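Local coordinates for vascular protein tyrosine phosphatase 1 (Rattus norvegicus, PDB 3I36) that probably removes phosphate from phosphotyrosines of target proteins, through the catalytic domain of a receptor-type tyrosine phosphatase, at residues A68-R71 with G72-R75; S90-H94 with S95-Y99. One frame throughout, in Å; residues are numbered along the deposited sequence.

Interaction 1 (A68-R71 with G72-R75); sequences AENR and GKNR
Asn70 and Lys73 face each other where the chain bends out of the weakly bonded helix 68-71, their CA atoms 5.1 Å apart. Lys73 N donates to Asn70 O at 2.8 Å, and Asn74 N reaches Arg71 O at 3.1 Å to close a type I beta turn from Arg71 to Asn74. A water accepts from Gly72 N and donates to Ala68 O, spanning the 4.4 Å between that N and that O. The Lys73 side chain runs back beside Asn70, toward the carbonyl of Glu69. Its CG lies anti to the carbonyl carbon (chi1 -56°) and the chain is extended beyond it, which carries CD past Asn70 OD1 and brings Lys73 NZ to that oxygen at 2.8 Å, nearly along the C=O axis. Asn70 ND2 is turned to Ala64 O, so both ends of the buried amide are used. Asn74 is fastened as well: ND2 is held by Ala65 O and by a water shared with Arg71 O, while OD1 accepts from Asn101 and probably from Tyr99. The Lys-Asn-Arg sequence starting at Lys73 belongs to the KNRY motif of classical tyrosine phosphatases, which leads into their phosphotyrosine-recognition loop.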
loop_
_atom_site.group_PDB
_atom_site.type_symbol
_atom_site.label_atom_id
_atom_site.label_comp_id
_atom_site.label_asym_id
_atom_site.label_seq_id
_atom_site.Cartn_x
_atom_site.Cartn_y
_atom_site.Cartn_z
ATOM N N ALA A 68 6.909 -7.694 23.200
ATOM C CA ALA A 68 5.645 -8.082 23.808
ATOM C C ALA A 68 4.609 -6.974 23.680
ATOM O O ALA A 68 3.473 -7.213 23.268
ATOM C CB ALA A 68 5.854 -8.465 25.286
ATOM N N GLU A 69 5.017 -5.758 24.028
ATOM C CA GLU A 69 4.131 -4.602 24.015
ATOM C C GLU A 69 3.592 -4.303 22.613
ATOM O O GLU A 69 2.520 -3.723 22.462
ATOM C CB GLU A 69 4.871 -3.371 24.555
ATOM C CG GLU A 69 5.156 -3.403 26.059
ATOM C CD GLU A 69 6.054 -4.561 26.485
ATOM O OE1 GLU A 69 6.934 -4.975 25.694
ATOM O OE2 GLU A 69 5.881 -5.055 27.625
ATOM N N ASN A 70 4.336 -4.697 21.587
ATOM C CA ASN A 70 3.939 -4.382 20.217
ATOM C C ASN A 70 3.162 -5.494 19.537
ATOM O O ASN A 70 2.549 -5.271 18.509
ATOM C CB ASN A 70 5.155 -4.007 19.375
ATOM C CG ASN A 70 5.788 -2.734 19.838
ATOM O OD1 ASN A 70 5.119 -1.889 20.424
ATOM N ND2 ASN A 70 7.078 -2.588 19.605
ATOM N N ARG A 71 3.181 -6.692 20.110
ATOM C CA ARG A 71 2.581 -7.821 19.419
ATOM C C ARG A 71 1.106 -7.576 19.149
ATOM O O ARG A 71 0.592 -7.931 18.094
ATOM C CB ARG A 71 2.779 -9.109 20.206
ATOM C CG ARG A 71 4.236 -9.552 20.248
ATOM C CD ARG A 71 4.469 -10.608 21.341
ATOM N NE ARG A 71 5.877 -10.662 21.735
ATOM C CZ ARG A 71 6.346 -11.369 22.758
ATOM N NH1 ARG A 71 5.518 -12.096 23.495
ATOM N NH2 ARG A 71 7.643 -11.348 23.042
ATOM N N GLY A 72 0.444 -6.933 20.098
ATOM C CA GLY A 72 -0.974 -6.667 19.980
ATOM C C GLY A 72 -1.259 -5.509 19.049
ATOM O O GLY A 72 -2.416 -5.191 18.791
ATOM N N LYS A 73 -0.204 -4.874 18.546
ATOM C CA LYS A 73 -0.373 -3.778 17.602
ATOM C C LYS A 73 -0.283 -4.318 16.185
ATOM O O LYS A 73 -0.395 -3.580 15.210
ATOM C CB LYS A 73 0.690 -2.710 17.842
ATOM C CG LYS A 73 0.711 -2.158 19.259
ATOM C CD LYS A 73 1.891 -1.210 19.415
ATOM C CE LYS A 73 2.002 -0.665 20.836
ATOM N NZ LYS A 73 3.234 0.170 20.938
ATOM N N ASN A 74 -0.069 -5.620 16.078
ATOM C CA ASN A 74 -0.023 -6.270 14.782
ATOM C C ASN A 74 -1.326 -6.968 14.499
ATOM O O ASN A 74 -1.810 -7.745 15.318
ATOM C CB ASN A 74 1.101 -7.285 14.752
ATOM C CG ASN A 74 2.431 -6.654 15.004
ATOM O OD1 ASN A 74 2.716 -5.583 14.486
ATOM N ND2 ASN A 74 3.255 -7.312 15.804
ATOM N N ARG A 75 -1.899 -6.680 13.343
ATOM C CA ARG A 75 -3.147 -7.301 12.972
ATOM C C ARG A 75 -2.954 -8.790 12.778
ATOM O O ARG A 75 -3.744 -9.601 13.257
ATOM C CB ARG A 75 -3.678 -6.685 11.684
ATOM C CG ARG A 75 -4.982 -7.327 11.208
ATOM C CD ARG A 75 -5.611 -6.519 10.070
ATOM N NE ARG A 75 -6.174 -5.251 10.544
ATOM C CZ ARG A 75 -7.317 -5.155 11.212
ATOM N NH1 ARG A 75 -8.023 -6.257 11.487
ATOM N NH2 ARG A 75 -7.758 -3.972 11.608
HETATM O O HOH W 1 0.765 -6.316 22.948
HETATM O O HOH W 2 2.296 -9.872 16.715
#

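Interaction 2 (S90-H94 with S95-Y99); sequences SVQTH and STDDY
Asp97 turns back across the loop toward Gln92, Thr93 and His94, and its side chain shows how one carboxylate oxygen can organise a tight bend. CB sits between His94 O, 3.0 Å from Asp97 CB, and the CA of Val91. With CG anti to the carbonyl carbon (chi1 -69°), the chain continues past the same His94 carbonyl. Of the two oxygens, OD1 lies by His94 O and CB and makes no hydrogen bond to 90-94, whereas OD2 is the one that grips the loop. It accepts three consecutive backbone amides from three directions. Gln92 N meets the anti lone pair of Asp97 OD2 at 3.0 Å. Thr93 N lies 2.9 Å from Asp97 OD2, nearly end-on to the C-O bond. His94 N stands 3.0 Å from Asp97 OD2 and comes from well above the carboxylate plane, 64° out of it. Three such donors would probably favour the ionised carboxylate.

In return, Asp97 N donates to His94 O at 2.8 Å. The side chain of a residue within the 3-10 segment 95-98 thus gathers the three amides just before that segment, in the surface loop that joins strand 86-88 to strand 99-100 of the phosphatase domain. Were Asp97 an alanine, the amides of Gln92, Thr93 and His94 would probably lose their shared acceptor and the bend be freer to move.

Alongside, Val91 and Asp98 point the same way, with Val91 CG1 packed 3.7 Å from Asp98 CB; the carboxylate of Asp98 continues outward to a salt bridge with Arg86. From outside the loop, Arg130 donates to the carbonyls of both Ser90 and Asp97, and Ser90 OG is hydrogen-bonded to Glu134.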
loop_
_atom_site.group_PDB
_atom_site.type_symbol
_atom_site.label_atom_id
_atom_site.label_comp_id
_atom_site.label_asym_id
_atom_site.label_seq_id
_atom_site.Cartn_x
_atom_site.Cartn_y
_atom_site.Cartn_z
ATOM N N SER A 90 6.946 8.958 17.000
ATOM C CA SER A 90 7.501 9.665 18.136
ATOM C C SER A 90 7.328 8.794 19.364
ATOM O O SER A 90 6.481 7.899 19.402
ATOM C CB SER A 90 6.760 10.984 18.345
ATOM O OG SER A 90 5.368 10.744 18.434
ATOM N N VAL A 91 8.153 9.038 20.364
ATOM C CA VAL A 91 8.022 8.303 21.601
ATOM C C VAL A 91 7.601 9.294 22.667
ATOM O O VAL A 91 8.107 10.413 22.714
ATOM C CB VAL A 91 9.337 7.628 21.984
ATOM C CG1 VAL A 91 9.682 6.559 20.966
ATOM C CG2 VAL A 91 10.452 8.654 22.066
ATOM N N GLN A 92 6.649 8.886 23.496
ATOM C CA GLN A 92 6.200 9.702 24.612
ATOM C C GLN A 92 6.866 9.194 25.880
ATOM O O GLN A 92 7.853 9.758 26.352
ATOM C CB GLN A 92 4.677 9.637 24.757
ATOM C CG GLN A 92 3.885 10.452 23.731
ATOM C CD GLN A 92 3.686 9.724 22.405
ATOM O OE1 GLN A 92 2.671 9.055 22.196
ATOM N NE2 GLN A 92 4.653 9.859 21.502
ATOM N N THR A 93 6.337 8.096 26.405
ATOM C CA THR A 93 6.786 7.566 27.682
ATOM C C THR A 93 7.599 6.285 27.512
ATOM O O THR A 93 8.347 5.885 28.405
ATOM C CB THR A 93 5.581 7.274 28.592
ATOM O OG1 THR A 93 4.786 6.235 28.010
ATOM C CG2 THR A 93 4.724 8.516 28.737
ATOM N N HIS A 94 7.455 5.638 26.365
ATOM C CA HIS A 94 8.073 4.335 26.190
ATOM C C HIS A 94 8.557 4.142 24.765
ATOM O O HIS A 94 7.932 4.608 23.807
ATOM C CB HIS A 94 7.095 3.227 26.583
ATOM C CG HIS A 94 7.750 1.904 26.836
ATOM N ND1 HIS A 94 8.452 1.630 27.992
ATOM C CD2 HIS A 94 7.811 0.779 26.085
ATOM C CE1 HIS A 94 8.915 0.392 27.940
ATOM N NE2 HIS A 94 8.541 -0.144 26.792
ATOM N N SER A 95 9.680 3.453 24.633
ATOM C CA SER A 95 10.279 3.245 23.332
ATOM C C SER A 95 9.279 2.589 22.375
ATOM O O SER A 95 9.283 2.878 21.184
ATOM C CB SER A 95 11.520 2.372 23.473
ATOM O OG SER A 95 11.183 1.150 24.099
ATOM N N THR A 96 8.417 1.718 22.899
ATOM C CA THR A 96 7.470 0.999 22.037
ATOM C C THR A 96 6.376 1.913 21.512
ATOM O O THR A 96 5.587 1.523 20.649
ATOM C CB THR A 96 6.830 -0.201 22.744
ATOM O OG1 THR A 96 6.144 0.256 23.918
ATOM C CG2 THR A 96 7.897 -1.209 23.136
ATOM N N ASP A 97 6.333 3.135 22.024
ATOM C CA ASP A 97 5.441 4.136 21.449
ATOM C C ASP A 97 5.798 4.384 19.984
ATOM O O ASP A 97 5.000 4.918 19.233
ATOM C CB ASP A 97 5.578 5.457 22.188
ATOM C CG ASP A 97 5.035 5.401 23.589
ATOM O OD1 ASP A 97 4.323 4.429 23.932
ATOM O OD2 ASP A 97 5.324 6.350 24.337
ATOM N N ASP A 98 7.006 4.017 19.582
ATOM C CA ASP A 98 7.438 4.330 18.226
ATOM C C ASP A 98 6.836 3.352 17.229
ATOM O O ASP A 98 6.978 3.500 16.013
ATOM C CB ASP A 98 8.972 4.356 18.122
ATOM C CG ASP A 98 9.606 2.960 18.066
ATOM O OD1 ASP A 98 8.903 1.924 18.029
ATOM O OD2 ASP A 98 10.849 2.904 18.041
ATOM N N TYR A 99 6.121 2.370 17.749
ATOM C CA TYR A 99 5.820 1.210 16.934
ATOM C C TYR A 99 4.503 1.312 16.214
ATOM O O TYR A 99 3.467 1.625 16.806
ATOM C CB TYR A 99 5.817 -0.081 17.746
ATOM C CG TYR A 99 5.558 -1.238 16.836
ATOM C CD1 TYR A 99 6.596 -1.800 16.099
ATOM C CD2 TYR A 99 4.272 -1.731 16.653
ATOM C CE1 TYR A 99 6.367 -2.836 15.221
ATOM C CE2 TYR A 99 4.029 -2.789 15.780
ATOM C CZ TYR A 99 5.094 -3.328 15.064
ATOM O OH TYR A 99 4.878 -4.356 14.192
#

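Overall arrangement
Interaction 1 closes before interaction 2 opens, with strand 86-88 between them, yet the two bends come together in space, their centres 13 Å apart on the same side of the phosphatase domain. They touch directly: Asn74 OD1 lies 2.5 Å from Tyr99 OH, and Asn70 OD1 packs 3.3 Å from Thr96 CB. Segment 95-99 runs into strand 99-100, just ahead of strand 102-105 at one edge of the mixed sheet. Interaction 2 itself lies away from the annotated sites. Tyr99, however, meets Asn74, whose side chain is about 9 Å from that of the probable substrate-binding Ala246, while Thr96 packs on Asn70 of helix 68-71.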